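Local coordinates for protocadherin gamma-B3 (Homo sapiens, PDB 5K8R), which probably mediates calcium-dependent adhesion between neurons through its extracellular cadherin repeats, and may help establish and maintain specific neuronal connections in the brain, at residues Glu75-Ala80 against Leu84-Val89; Ile151-Leu156 against Tyr161-Leu166; Pro210-Asp215 against Ile247-Ile252. All blocks are in the same frame, centred on the assembly; numbering follows the deposited sequence.

Contact 1 (Glu75-Ala80 against Leu84-Val89); sequences EFEMVA and LNFFHV
The ring of F76 carries V89 over one face: V89 CB stands 4.0 Å from the centroid of the F76 ring, a CH-pi contact, while V89 CG1 comes within 3.6 Å of F76 CZ. The F87 ring is met at its edge instead, in plane by the carbonyl oxygen of M78 and near the plane by the methyl of A80, with F87 CE2 3.7 Å from A80 CB. M78, its chain bent at chi3 (73°), brings CE to 3.6 Å from F87 CD2. These residues share one face of an antiparallel beta hairpin in the first cadherin repeat, whose strands pair from F76-V89 to A80-N85; the M78 N to F87 O bond measures 2.9 Å. On the other face the H88 imidazole meets the E77 carboxylate at its edge: its ND1 donates to E77 OE2 over 2.9 Å, from above the carboxylate plane (68° out of it), a position that the bend in the E77 chain at chi2 makes possible. F86 presents its own edge to V79, CE1 lying 3.6 Å from V79 CB. Beyond this face lies the second subunit, where L338 of that chain packs on both V79 and F86 and K340 of that chain on E77.

Contact 2 (Ile151-Leu156 against Tyr161-Leu166); sequences IQKENL and YPELVL
The backbone N of K153 donates to Y161 O over 2.9 Å, and the return bond from Y161 N to K153 O has the same length, making this an antiparallel hydrogen-bonded pair. I151 and E163 form the next such pair, with Q152 and P162 facing each other between them at a non-hydrogen-bonded position. The main side-chain event is the Y161 ring lying across K153. Y161 CG sits between its own backbone N and carbonyl carbon (chi1 66°), which swings the ring over the partner strand, and K153 CB comes up against one ring face, 3.4 Å from Y161 CZ. From there the lysine runs fully extended past the phenol: its CD is 3.3 Å from Y161 OH, and NZ ends in a long salt bridge to E163 OE1 at 3.7 Å. The same carboxylate oxygen also touches I151 CD1, so one E163 branch meets both a charged and an apolar neighbour. Farther along, I151 CG2 meets V165 CG1 at 3.9 Å, the two side chains crossing at about a right angle. N155 lies obliquely beside the CD2-CE2 side of the tyrosine ring, amide and ring planes 29° apart, with ND2 3.5 Å from Y161 CD2; that nitrogen is also hydrogen-bonded to S159 OG. The whole is a beta hairpin at the surface of the second cadherin repeat, two neighbouring strands in one sheet of its Greek-key beta sandwich.

Contact 3 (Pro210-Asp215 against Ile247-Ile252); sequences PVFTQD and IIYAFI
The third cadherin repeat is a beta sandwich, and here the two sheets meet through their interior: 210-215 carries the short edge strand 211-212 of one sheet, and 247-252 carries the edge strand 248-252 of the other. The rings of F212 and Y249 meet between the sheets, their side chains passing each other as they run opposite ways. F212 CE1 lies 3.7 Å from Y249 CE1, near the plane of the tyrosine ring at its edge. The ring planes stand at 50° with centroids 5.9 Å apart, an oblique aromatic pair. In both residues a CG anti to the carbonyl carbon turns the ring into the interior of the sandwich. At the end of the sandwich that faces the second repeat and its calcium ions, P210 CB touches I247 CD1 at 3.9 Å. P210 also packs on D238 and D293, two of the residues that bind a calcium ion. V234, A291 and A299 fill in around the F212 ring. The Y249 hydroxyl is hydrogen-bonded to the backbone N of A236, which gives the polar end of a buried ring a partner. With no hydrogen bond between the two segments, the contact rests on apolar packing, without the directional constraints of strand pairing.

How the contacts relate
The three contacts follow one another along the chain, one in each of the first three cadherin repeats, and do not touch. Centres of contacts 1 and 2 lie 49 Å apart and those of contacts 2 and 3 47 Å apart, while contacts 1 and 3 are separated by 92 Å, nearly the sum, as expected of an extended rod. Calcium sites occupy the junctions between successive repeats; contact 3 comes nearest to one, with the P210 side chain about 5 Å from a calcium ion. The contacts also differ in role: contacts 1 and 2 pair strands within a sheet, contact 3 joins two sheets, and contact 1 alone is touched by the second subunit.

Contact 1 (Glu75-Ala80 against Leu84-Val89)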
ATOM      1  N   GLU A  75      60.314   7.971   5.983  1.00 42.80           N
ATOM      2  CA  GLU A  75      61.654   7.735   5.465  1.00 38.97           C
ATOM      3  C   GLU A  75      62.281   9.060   5.056  1.00 44.93           C
ATOM      4  O   GLU A  75      61.667   9.842   4.323  1.00 60.46           O
ATOM      5  CB  GLU A  75      61.617   6.776   4.273  1.00 46.86           C
ATOM      6  CG  GLU A  75      60.814   5.511   4.527  1.00 67.39           C
ATOM      7  CD  GLU A  75      61.084   4.428   3.502  1.00 78.70           C
ATOM      8  OE1 GLU A  75      61.699   4.733   2.459  1.00 81.23           O
ATOM      9  OE2 GLU A  75      60.686   3.269   3.744  1.00 81.16           O
ATOM     10  N   PHE A  76      63.499   9.309   5.532  1.00 27.12           N
ATOM     11  CA  PHE A  76      64.229  10.513   5.165  1.00 37.46           C
ATOM     12  C   PHE A  76      65.718  10.193   5.137  1.00 36.79           C
ATOM     13  O   PHE A  76      66.142   9.075   5.446  1.00 44.14           O
ATOM     14  CB  PHE A  76      63.912  11.670   6.120  1.00 44.70           C
ATOM     15  CG  PHE A  76      64.183  11.362   7.566  1.00 53.10           C
ATOM     16  CD1 PHE A  76      65.435  11.591   8.114  1.00 53.31           C
ATOM     17  CD2 PHE A  76      63.183  10.854   8.378  1.00 54.11           C
ATOM     18  CE1 PHE A  76      65.687  11.313   9.445  1.00 53.92           C
ATOM     19  CE2 PHE A  76      63.429  10.573   9.710  1.00 55.49           C
ATOM     20  CZ  PHE A  76      64.682  10.804  10.243  1.00 51.32           C
ATOM     21  N   GLU A  77      66.514  11.190   4.761  1.00 40.63           N
ATOM     22  CA  GLU A  77      67.956  11.042   4.613  1.00 43.71           C
ATOM     23  C   GLU A  77      68.654  12.056   5.506  1.00 41.47           C
ATOM     24  O   GLU A  77      68.394  13.261   5.405  1.00 48.65           O
ATOM     25  CB  GLU A  77      68.379  11.236   3.155  1.00 41.75           C
ATOM     26  CG  GLU A  77      67.733  10.270   2.174  1.00 45.04           C
ATOM     27  CD  GLU A  77      68.428   8.922   2.132  1.00 54.59           C
ATOM     28  OE1 GLU A  77      69.506   8.786   2.749  1.00 60.94           O
ATOM     29  OE2 GLU A  77      67.898   7.999   1.478  1.00 66.80           O
ATOM     30  N   MET A  78      69.532  11.570   6.380  1.00 41.21           N
ATOM     31  CA  MET A  78      70.424  12.435   7.139  1.00 41.01           C
ATOM     32  C   MET A  78      71.749  12.528   6.394  1.00 42.86           C
ATOM     33  O   MET A  78      72.412  11.509   6.171  1.00 43.61           O
ATOM     34  CB  MET A  78      70.650  11.903   8.555  1.00 42.94           C
ATOM     35  CG  MET A  78      71.519  12.819   9.408  1.00 63.38           C
ATOM     36  SD  MET A  78      72.358  11.986  10.770  1.00 68.83           S
ATOM     37  CE  MET A  78      73.606  11.060   9.882  1.00 48.52           C
ATOM     38  N   VAL A  79      72.118  13.743   6.002  1.00 41.27           N
ATOM     39  CA  VAL A  79      73.350  13.964   5.258  1.00 42.10           C
ATOM     40  C   VAL A  79      74.492  14.521   6.102  1.00 43.04           C
ATOM     41  O   VAL A  79      74.307  15.433   6.907  1.00 42.58           O
ATOM     42  CB  VAL A  79      73.118  14.903   4.058  1.00 46.23           C
ATOM     43  CG1 VAL A  79      72.676  16.277   4.537  1.00 51.87           C
ATOM     44  CG2 VAL A  79      74.381  15.006   3.215  1.00 48.92           C
ATOM     45  N   ALA A  80      75.674  13.953   5.894  1.00 43.22           N
ATOM     46  CA  ALA A  80      76.884  14.360   6.584  1.00 34.39           C
ATOM     47  C   ALA A  80      77.881  14.859   5.552  1.00 39.14           C
ATOM     48  O   ALA A  80      77.818  14.493   4.376  1.00 57.41           O
ATOM     49  CB  ALA A  80      77.496  13.205   7.388  1.00 47.10           C
ATOM     50  N   LEU A  84      81.083  13.859   2.274  1.00 43.61           N
ATOM     51  CA  LEU A  84      79.643  13.877   2.049  1.00 39.30           C
ATOM     52  C   LEU A  84      79.105  12.456   1.938  1.00 37.67           C
ATOM     53  O   LEU A  84      79.673  11.621   1.227  1.00 44.50           O
ATOM     54  CB  LEU A  84      79.311  14.666   0.785  1.00 38.25           C
ATOM     55  CG  LEU A  84      79.233  16.187   0.915  1.00 35.55           C
ATOM     56  CD1 LEU A  84      79.113  16.827  -0.454  1.00 34.31           C
ATOM     57  CD2 LEU A  84      78.054  16.581   1.790  1.00 33.68           C
ATOM     58  N   ASN A  85      78.004  12.187   2.637  1.00 30.24           N
ATOM     59  CA  ASN A  85      77.402  10.862   2.639  1.00 42.04           C
ATOM     60  C   ASN A  85      75.941  10.967   3.055  1.00 36.05           C
ATOM     61  O   ASN A  85      75.585  11.791   3.904  1.00 38.70           O
ATOM     62  CB  ASN A  85      78.146   9.905   3.580  1.00 51.45           C
ATOM     63  CG  ASN A  85      79.260   9.148   2.881  1.00 65.19           C
ATOM     64  OD1 ASN A  85      79.136   8.777   1.713  1.00 73.95           O
ATOM     65  ND2 ASN A  85      80.355   8.913   3.595  1.00 70.82           N
ATOM     66  N   PHE A  86      75.126  10.074   2.500  1.00 36.53           N
ATOM     67  CA  PHE A  86      73.710   9.983   2.826  1.00 27.32           C
ATOM     68  C   PHE A  86      73.521   8.825   3.812  1.00 27.91           C
ATOM     69  O   PHE A  86      74.206   7.806   3.724  1.00 37.27           O
ATOM     70  CB  PHE A  86      72.879   9.748   1.565  1.00 37.45           C
ATOM     71  CG  PHE A  86      72.378  11.012   0.927  1.00 31.77           C
ATOM     72  CD1 PHE A  86      72.161  12.149   1.686  1.00 30.18           C
ATOM     73  CD2 PHE A  86      72.123  11.062  -0.434  1.00 32.32           C
ATOM     74  CE1 PHE A  86      71.700  13.314   1.102  1.00 30.64           C
ATOM     75  CE2 PHE A  86      71.662  12.223  -1.026  1.00 31.72           C
ATOM     76  CZ  PHE A  86      71.450  13.351  -0.257  1.00 30.82           C
ATOM     77  N   PHE A  87      72.594   8.994   4.749  1.00 32.34           N
ATOM     78  CA  PHE A  87      72.302   7.995   5.775  1.00 23.94           C
ATOM     79  C   PHE A  87      70.791   7.853   5.863  1.00 32.90           C
ATOM     80  O   PHE A  87      70.114   8.729   6.409  1.00 32.16           O
ATOM     81  CB  PHE A  87      72.902   8.387   7.124  1.00 42.28           C
ATOM     82  CG  PHE A  87      74.401   8.458   7.122  1.00 40.07           C
ATOM     83  CD1 PHE A  87      75.161   7.314   7.309  1.00 40.81           C
ATOM     84  CD2 PHE A  87      75.052   9.666   6.935  1.00 40.60           C
ATOM     85  CE1 PHE A  87      76.541   7.375   7.308  1.00 44.46           C
ATOM     86  CE2 PHE A  87      76.433   9.734   6.935  1.00 48.37           C
ATOM     87  CZ  PHE A  87      77.178   8.586   7.121  1.00 49.45           C
ATOM     88  N   HIS A  88      70.265   6.756   5.325  1.00 34.41           N
ATOM     89  CA  HIS A  88      68.822   6.566   5.270  1.00 36.70           C
ATOM     90  C   HIS A  88      68.283   6.220   6.652  1.00 39.55           C
ATOM     91  O   HIS A  88      68.783   5.306   7.315  1.00 45.57           O
ATOM     92  CB  HIS A  88      68.467   5.466   4.270  1.00 38.78           C
ATOM     93  CG  HIS A  88      67.001   5.357   3.990  1.00 42.29           C
ATOM     94  ND1 HIS A  88      66.322   6.270   3.212  1.00 40.45           N
ATOM     95  CD2 HIS A  88      66.082   4.446   4.389  1.00 46.43           C
ATOM     96  CE1 HIS A  88      65.048   5.926   3.142  1.00 43.47           C
ATOM     97  NE2 HIS A  88      64.876   4.823   3.847  1.00 47.47           N
ATOM     98  N   VAL A  89      67.264   6.956   7.086  1.00 27.57           N
ATOM     99  CA  VAL A  89      66.627   6.749   8.379  1.00 19.74           C
ATOM    100  C   VAL A  89      65.138   6.541   8.148  1.00 40.49           C
ATOM    101  O   VAL A  89      64.511   7.289   7.388  1.00 33.03           O
ATOM    102  CB  VAL A  89      66.869   7.931   9.334  1.00 31.20           C
ATOM    103  CG1 VAL A  89      66.255   7.647  10.698  1.00 18.01           C
ATOM    104  CG2 VAL A  89      68.356   8.221   9.464  1.00 31.94           C
TER

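Contact 2 (Ile151-Leu156 against Tyr161-Leu166)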
ATOM      1  N   ILE A 151      22.434  -7.892  17.097  1.00 25.28           N
ATOM      2  CA  ILE A 151      23.428  -8.923  16.830  1.00 35.96           C
ATOM      3  C   ILE A 151      24.650  -8.242  16.235  1.00 31.32           C
ATOM      4  O   ILE A 151      24.527  -7.265  15.490  1.00 26.70           O
ATOM      5  CB  ILE A 151      22.887 -10.025  15.895  1.00 37.93           C
ATOM      6  CG1 ILE A 151      22.553  -9.459  14.515  1.00 49.96           C
ATOM      7  CG2 ILE A 151      21.655 -10.678  16.501  1.00 36.27           C
ATOM      8  CD1 ILE A 151      22.027 -10.495  13.544  1.00 56.86           C
ATOM      9  N   GLN A 152      25.831  -8.737  16.586  1.00 40.89           N
ATOM     10  CA  GLN A 152      27.084  -8.175  16.105  1.00 38.24           C
ATOM     11  C   GLN A 152      27.795  -9.206  15.245  1.00 31.70           C
ATOM     12  O   GLN A 152      28.024 -10.337  15.688  1.00 36.42           O
ATOM     13  CB  GLN A 152      27.980  -7.736  17.266  1.00 22.63           C
ATOM     14  CG  GLN A 152      29.356  -7.255  16.832  1.00 25.29           C
ATOM     15  CD  GLN A 152      30.121  -6.587  17.956  1.00 35.66           C
ATOM     16  OE1 GLN A 152      29.665  -5.598  18.532  1.00 36.41           O
ATOM     17  NE2 GLN A 152      31.291  -7.126  18.279  1.00 35.00           N
ATOM     18  N   LYS A 153      28.135  -8.821  14.021  1.00 23.18           N
ATOM     19  CA  LYS A 153      28.870  -9.691  13.118  1.00 29.12           C
ATOM     20  C   LYS A 153      30.209  -9.054  12.778  1.00 32.76           C
ATOM     21  O   LYS A 153      30.508  -7.925  13.173  1.00 29.41           O
ATOM     22  CB  LYS A 153      28.065  -9.976  11.843  1.00 27.44           C
ATOM     23  CG  LYS A 153      26.798 -10.785  12.071  1.00 21.36           C
ATOM     24  CD  LYS A 153      26.108 -11.095  10.751  1.00 30.28           C
ATOM     25  CE  LYS A 153      24.882 -11.968  10.954  1.00 40.81           C
ATOM     26  NZ  LYS A 153      24.247 -12.332   9.657  1.00 42.13           N
ATOM     27  N   GLU A 154      31.028  -9.799  12.040  1.00 42.01           N
ATOM     28  CA  GLU A 154      32.342  -9.333  11.630  1.00 33.87           C
ATOM     29  C   GLU A 154      32.541  -9.603  10.147  1.00 33.55           C
ATOM     30  O   GLU A 154      32.121 -10.646   9.636  1.00 37.47           O
ATOM     31  CB  GLU A 154      33.458 -10.009  12.439  1.00 33.74           C
ATOM     32  CG  GLU A 154      33.457  -9.658  13.920  1.00 43.11           C
ATOM     33  CD  GLU A 154      34.655 -10.226  14.657  1.00 53.72           C
ATOM     34  OE1 GLU A 154      35.480 -10.911  14.017  1.00 48.86           O
ATOM     35  OE2 GLU A 154      34.774  -9.983  15.877  1.00 49.68           O
ATOM     36  N   ASN A 155      33.179  -8.658   9.463  1.00 43.45           N
ATOM     37  CA  ASN A 155      33.517  -8.845   8.062  1.00 39.60           C
ATOM     38  C   ASN A 155      34.691  -9.815   7.937  1.00 52.28           C
ATOM     39  O   ASN A 155      35.182 -10.378   8.920  1.00 52.75           O
ATOM     40  CB  ASN A 155      33.843  -7.504   7.406  1.00 39.32           C
ATOM     41  CG  ASN A 155      32.668  -6.547   7.420  1.00 39.67           C
ATOM     42  OD1 ASN A 155      31.723  -6.694   6.644  1.00 49.94           O
ATOM     43  ND2 ASN A 155      32.724  -5.553   8.298  1.00 30.90           N
ATOM     44  N   LEU A 156      35.155 -10.006   6.701  1.00 53.70           N
ATOM     45  CA  LEU A 156      36.256 -10.930   6.454  1.00 62.08           C
ATOM     46  C   LEU A 156      37.599 -10.390   6.930  1.00 57.73           C
ATOM     47  O   LEU A 156      38.568 -11.156   6.978  1.00 68.49           O
ATOM     48  CB  LEU A 156      36.329 -11.277   4.964  1.00 79.56           C
ATOM     49  CG  LEU A 156      35.426 -12.409   4.458  1.00 83.07           C
ATOM     50  CD1 LEU A 156      33.948 -12.052   4.555  1.00 77.05           C
ATOM     51  CD2 LEU A 156      35.793 -12.786   3.030  1.00 90.50           C
ATOM     52  N   TYR A 161      30.446  -5.089  12.654  1.00 26.55           N
ATOM     53  CA  TYR A 161      29.315  -4.296  12.208  1.00 27.48           C
ATOM     54  C   TYR A 161      28.060  -4.802  12.902  1.00 32.33           C
ATOM     55  O   TYR A 161      27.932  -6.017  13.134  1.00 39.33           O
ATOM     56  CB  TYR A 161      29.134  -4.333  10.684  1.00 34.92           C
ATOM     57  CG  TYR A 161      28.761  -5.682  10.107  1.00 32.46           C
ATOM     58  CD1 TYR A 161      27.435  -6.007   9.856  1.00 27.70           C
ATOM     59  CD2 TYR A 161      29.736  -6.618   9.793  1.00 33.02           C
ATOM     60  CE1 TYR A 161      27.089  -7.233   9.320  1.00 31.21           C
ATOM     61  CE2 TYR A 161      29.400  -7.847   9.256  1.00 39.06           C
ATOM     62  CZ  TYR A 161      28.075  -8.148   9.020  1.00 36.66           C
ATOM     63  OH  TYR A 161      27.735  -9.370   8.488  1.00 52.95           O
ATOM     64  N   PRO A 162      27.139  -3.906  13.267  1.00 28.40           N
ATOM     65  CA  PRO A 162      25.939  -4.330  13.992  1.00 30.84           C
ATOM     66  C   PRO A 162      24.726  -4.507  13.093  1.00 38.62           C
ATOM     67  O   PRO A 162      24.669  -3.966  11.983  1.00 36.74           O
ATOM     68  CB  PRO A 162      25.728  -3.184  14.984  1.00 27.96           C
ATOM     69  CG  PRO A 162      26.183  -1.975  14.209  1.00 25.82           C
ATOM     70  CD  PRO A 162      27.291  -2.440  13.274  1.00 29.07           C
ATOM     71  N   GLU A 163      23.746  -5.267  13.576  1.00 39.52           N
ATOM     72  CA  GLU A 163      22.471  -5.452  12.903  1.00 34.05           C
ATOM     73  C   GLU A 163      21.364  -5.465  13.944  1.00 30.94           C
ATOM     74  O   GLU A 163      21.503  -6.088  15.001  1.00 25.95           O
ATOM     75  CB  GLU A 163      22.434  -6.752  12.087  1.00 28.08           C
ATOM     76  CG  GLU A 163      23.259  -6.724  10.813  1.00 38.63           C
ATOM     77  CD  GLU A 163      23.166  -8.023  10.034  1.00 49.76           C
ATOM     78  OE1 GLU A 163      22.790  -9.052  10.634  1.00 48.52           O
ATOM     79  OE2 GLU A 163      23.467  -8.014   8.822  1.00 55.17           O
ATOM     80  N   LEU A 164      20.274  -4.769  13.640  1.00 29.08           N
ATOM     81  CA  LEU A 164      19.113  -4.758  14.514  1.00 29.31           C
ATOM     82  C   LEU A 164      18.255  -5.985  14.241  1.00 23.36           C
ATOM     83  O   LEU A 164      18.036  -6.358  13.087  1.00 27.43           O
ATOM     84  CB  LEU A 164      18.300  -3.482  14.294  1.00 42.33           C
ATOM     85  CG  LEU A 164      17.296  -3.075  15.369  1.00 43.35           C
ATOM     86  CD1 LEU A 164      18.016  -2.738  16.667  1.00 29.45           C
ATOM     87  CD2 LEU A 164      16.465  -1.896  14.890  1.00 43.75           C
ATOM     88  N   VAL A 165      17.779  -6.625  15.305  1.00 25.44           N
ATOM     89  CA  VAL A 165      16.978  -7.837  15.179  1.00 29.17           C
ATOM     90  C   VAL A 165      15.675  -7.655  15.946  1.00 35.35           C
ATOM     91  O   VAL A 165      15.660  -7.097  17.050  1.00 32.14           O
ATOM     92  CB  VAL A 165      17.745  -9.089  15.666  1.00 31.14           C
ATOM     93  CG1 VAL A 165      18.180  -8.940  17.112  1.00 29.49           C
ATOM     94  CG2 VAL A 165      16.903 -10.345  15.481  1.00 32.17           C
ATOM     95  N   LEU A 166      14.580  -8.112  15.347  1.00 42.08           N
ATOM     96  CA  LEU A 166      13.255  -8.012  15.943  1.00 27.03           C
ATOM     97  C   LEU A 166      12.959  -9.289  16.721  1.00 31.63           C
ATOM     98  O   LEU A 166      12.928 -10.379  16.141  1.00 53.55           O
ATOM     99  CB  LEU A 166      12.201  -7.788  14.859  1.00 30.72           C
ATOM    100  CG  LEU A 166      10.772  -7.491  15.312  1.00 34.33           C
ATOM    101  CD1 LEU A 166      10.671  -6.066  15.831  1.00 42.66           C
ATOM    102  CD2 LEU A 166       9.787  -7.729  14.178  1.00 30.91           C
TER

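Contact 3 (Pro210-Asp215 against Ile247-Ile252)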
ATOM      1  N   PRO A 210     -12.501  -3.406   8.534  1.00 50.64           N
ATOM      2  CA  PRO A 210     -13.509  -2.500   9.095  1.00 46.73           C
ATOM      3  C   PRO A 210     -14.416  -3.231  10.072  1.00 52.16           C
ATOM      4  O   PRO A 210     -14.651  -4.436   9.955  1.00 50.99           O
ATOM      5  CB  PRO A 210     -14.284  -2.020   7.861  1.00 39.14           C
ATOM      6  CG  PRO A 210     -13.359  -2.254   6.711  1.00 42.02           C
ATOM      7  CD  PRO A 210     -12.585  -3.486   7.066  1.00 37.17           C
ATOM      8  N   VAL A 211     -14.923  -2.487  11.053  1.00 42.60           N
ATOM      9  CA  VAL A 211     -15.797  -3.031  12.087  1.00 35.85           C
ATOM     10  C   VAL A 211     -17.016  -2.128  12.207  1.00 40.96           C
ATOM     11  O   VAL A 211     -16.889  -0.956  12.583  1.00 47.51           O
ATOM     12  CB  VAL A 211     -15.084  -3.155  13.443  1.00 39.75           C
ATOM     13  CG1 VAL A 211     -16.084  -3.503  14.535  1.00 35.91           C
ATOM     14  CG2 VAL A 211     -13.982  -4.201  13.372  1.00 46.71           C
ATOM     15  N   PHE A 212     -18.189  -2.669  11.892  1.00 34.65           N
ATOM     16  CA  PHE A 212     -19.424  -1.915  12.049  1.00 32.88           C
ATOM     17  C   PHE A 212     -19.764  -1.754  13.524  1.00 41.47           C
ATOM     18  O   PHE A 212     -19.549  -2.662  14.332  1.00 43.69           O
ATOM     19  CB  PHE A 212     -20.577  -2.610  11.325  1.00 42.34           C
ATOM     20  CG  PHE A 212     -20.652  -2.297   9.860  1.00 42.94           C
ATOM     21  CD1 PHE A 212     -21.115  -1.065   9.427  1.00 40.04           C
ATOM     22  CD2 PHE A 212     -20.274  -3.236   8.915  1.00 40.51           C
ATOM     23  CE1 PHE A 212     -21.190  -0.772   8.079  1.00 41.25           C
ATOM     24  CE2 PHE A 212     -20.348  -2.950   7.566  1.00 38.25           C
ATOM     25  CZ  PHE A 212     -20.809  -1.716   7.148  1.00 33.83           C
ATOM     26  N   THR A 213     -20.303  -0.582  13.872  1.00 42.37           N
ATOM     27  CA  THR A 213     -20.705  -0.337  15.253  1.00 41.03           C
ATOM     28  C   THR A 213     -21.892  -1.202  15.654  1.00 46.34           C
ATOM     29  O   THR A 213     -22.075  -1.490  16.842  1.00 53.46           O
ATOM     30  CB  THR A 213     -21.038   1.141  15.450  1.00 40.72           C
ATOM     31  OG1 THR A 213     -22.184   1.485  14.662  1.00 43.08           O
ATOM     32  CG2 THR A 213     -19.864   2.008  15.026  1.00 35.65           C
ATOM     33  N   GLN A 214     -22.709  -1.618  14.687  1.00 41.47           N
ATOM     34  CA  GLN A 214     -23.846  -2.490  14.938  1.00 39.77           C
ATOM     35  C   GLN A 214     -23.954  -3.504  13.812  1.00 39.12           C
ATOM     36  O   GLN A 214     -23.713  -3.174  12.646  1.00 42.99           O
ATOM     37  CB  GLN A 214     -25.159  -1.701  15.044  1.00 48.09           C
ATOM     38  CG  GLN A 214     -25.186  -0.642  16.132  1.00 52.96           C
ATOM     39  CD  GLN A 214     -26.488   0.133  16.151  1.00 50.60           C
ATOM     40  OE1 GLN A 214     -27.464  -0.256  15.508  1.00 51.64           O
ATOM     41  NE2 GLN A 214     -26.509   1.239  16.886  1.00 53.34           N
ATOM     42  N   ASP A 215     -24.315  -4.737  14.162  1.00 48.52           N
ATOM     43  CA  ASP A 215     -24.607  -5.755  13.162  1.00 49.06           C
ATOM     44  C   ASP A 215     -26.007  -5.620  12.583  1.00 52.85           C
ATOM     45  O   ASP A 215     -26.368  -6.388  11.685  1.00 59.07           O
ATOM     46  CB  ASP A 215     -24.427  -7.154  13.761  1.00 52.24           C
ATOM     47  CG  ASP A 215     -22.980  -7.468  14.082  1.00 77.59           C
ATOM     48  OD1 ASP A 215     -22.089  -6.981  13.353  1.00 86.11           O
ATOM     49  OD2 ASP A 215     -22.732  -8.203  15.061  1.00 88.93           O
ATOM     50  N   ILE A 247     -12.907   3.975   4.204  1.00 54.33           N
ATOM     51  CA  ILE A 247     -13.974   2.983   4.123  1.00 49.28           C
ATOM     52  C   ILE A 247     -15.023   3.460   3.129  1.00 45.56           C
ATOM     53  O   ILE A 247     -15.464   4.615   3.185  1.00 44.34           O
ATOM     54  CB  ILE A 247     -14.602   2.728   5.504  1.00 49.11           C
ATOM     55  CG1 ILE A 247     -13.567   2.120   6.451  1.00 43.82           C
ATOM     56  CG2 ILE A 247     -15.821   1.827   5.381  1.00 49.49           C
ATOM     57  CD1 ILE A 247     -14.072   1.923   7.861  1.00 53.73           C
ATOM     58  N   ILE A 248     -15.463   2.537   2.274  1.00 49.81           N
ATOM     59  CA  ILE A 248     -16.506   2.789   1.285  1.00 53.54           C
ATOM     60  C   ILE A 248     -17.679   1.834   1.548  1.00 44.44           C
ATOM     61  O   ILE A 248     -17.508   0.616   1.546  1.00 43.00           O
ATOM     62  CB  ILE A 248     -15.992   2.584  -0.150  1.00 52.13           C
ATOM     63  CG1 ILE A 248     -15.525   1.140  -0.348  1.00 55.96           C
ATOM     64  CG2 ILE A 248     -14.867   3.559  -0.457  1.00 59.78           C
ATOM     65  CD1 ILE A 248     -15.206   0.794  -1.787  1.00 45.62           C
ATOM     66  N   TYR A 249     -18.864   2.396   1.778  1.00 39.07           N
ATOM     67  CA  TYR A 249     -20.063   1.625   2.064  1.00 43.83           C
ATOM     68  C   TYR A 249     -20.874   1.437   0.789  1.00 49.56           C
ATOM     69  O   TYR A 249     -20.887   2.302  -0.091  1.00 57.89           O
ATOM     70  CB  TYR A 249     -20.925   2.318   3.122  1.00 37.24           C
ATOM     71  CG  TYR A 249     -20.193   2.682   4.392  1.00 42.82           C
ATOM     72  CD1 TYR A 249     -20.135   1.799   5.461  1.00 40.70           C
ATOM     73  CD2 TYR A 249     -19.569   3.916   4.528  1.00 44.03           C
ATOM     74  CE1 TYR A 249     -19.472   2.130   6.627  1.00 32.57           C
ATOM     75  CE2 TYR A 249     -18.903   4.257   5.691  1.00 35.96           C
ATOM     76  CZ  TYR A 249     -18.858   3.360   6.737  1.00 42.20           C
ATOM     77  OH  TYR A 249     -18.195   3.694   7.895  1.00 58.77           O
ATOM     78  N   ALA A 250     -21.561   0.301   0.699  1.00 36.05           N
ATOM     79  CA  ALA A 250     -22.379   0.025  -0.473  1.00 42.85           C
ATOM     80  C   ALA A 250     -23.433  -1.014  -0.124  1.00 47.71           C
ATOM     81  O   ALA A 250     -23.248  -1.822   0.788  1.00 47.86           O
ATOM     82  CB  ALA A 250     -21.527  -0.462  -1.651  1.00 36.25           C
ATOM     83  N   PHE A 251     -24.541  -0.977  -0.858  1.00 37.31           N
ATOM     84  CA  PHE A 251     -25.561  -2.007  -0.740  1.00 45.84           C
ATOM     85  C   PHE A 251     -25.112  -3.279  -1.449  1.00 40.48           C
ATOM     86  O   PHE A 251     -24.323  -3.240  -2.398  1.00 37.71           O
ATOM     87  CB  PHE A 251     -26.886  -1.525  -1.332  1.00 52.29           C
ATOM     88  CG  PHE A 251     -27.592  -0.495  -0.495  1.00 41.47           C
ATOM     89  CD1 PHE A 251     -27.462  -0.492   0.883  1.00 42.98           C
ATOM     90  CD2 PHE A 251     -28.391   0.467  -1.089  1.00 34.77           C
ATOM     91  CE1 PHE A 251     -28.117   0.450   1.653  1.00 40.77           C
ATOM     92  CE2 PHE A 251     -29.046   1.413  -0.326  1.00 35.39           C
ATOM     93  CZ  PHE A 251     -28.910   1.404   1.048  1.00 34.80           C
ATOM     94  N   ILE A 252     -25.617  -4.418  -0.975  1.00 48.15           N
ATOM     95  CA  ILE A 252     -25.353  -5.705  -1.605  1.00 45.92           C
ATOM     96  C   ILE A 252     -26.664  -6.468  -1.740  1.00 44.59           C
ATOM     97  O   ILE A 252     -27.585  -6.307  -0.934  1.00 41.48           O
ATOM     98  CB  ILE A 252     -24.319  -6.544  -0.821  1.00 41.14           C
ATOM     99  CG1 ILE A 252     -24.817  -6.824   0.598  1.00 36.83           C
ATOM    100  CG2 ILE A 252     -22.966  -5.847  -0.795  1.00 51.16           C
ATOM    101  CD1 ILE A 252     -23.909  -7.729   1.393  1.00 37.91           C
TER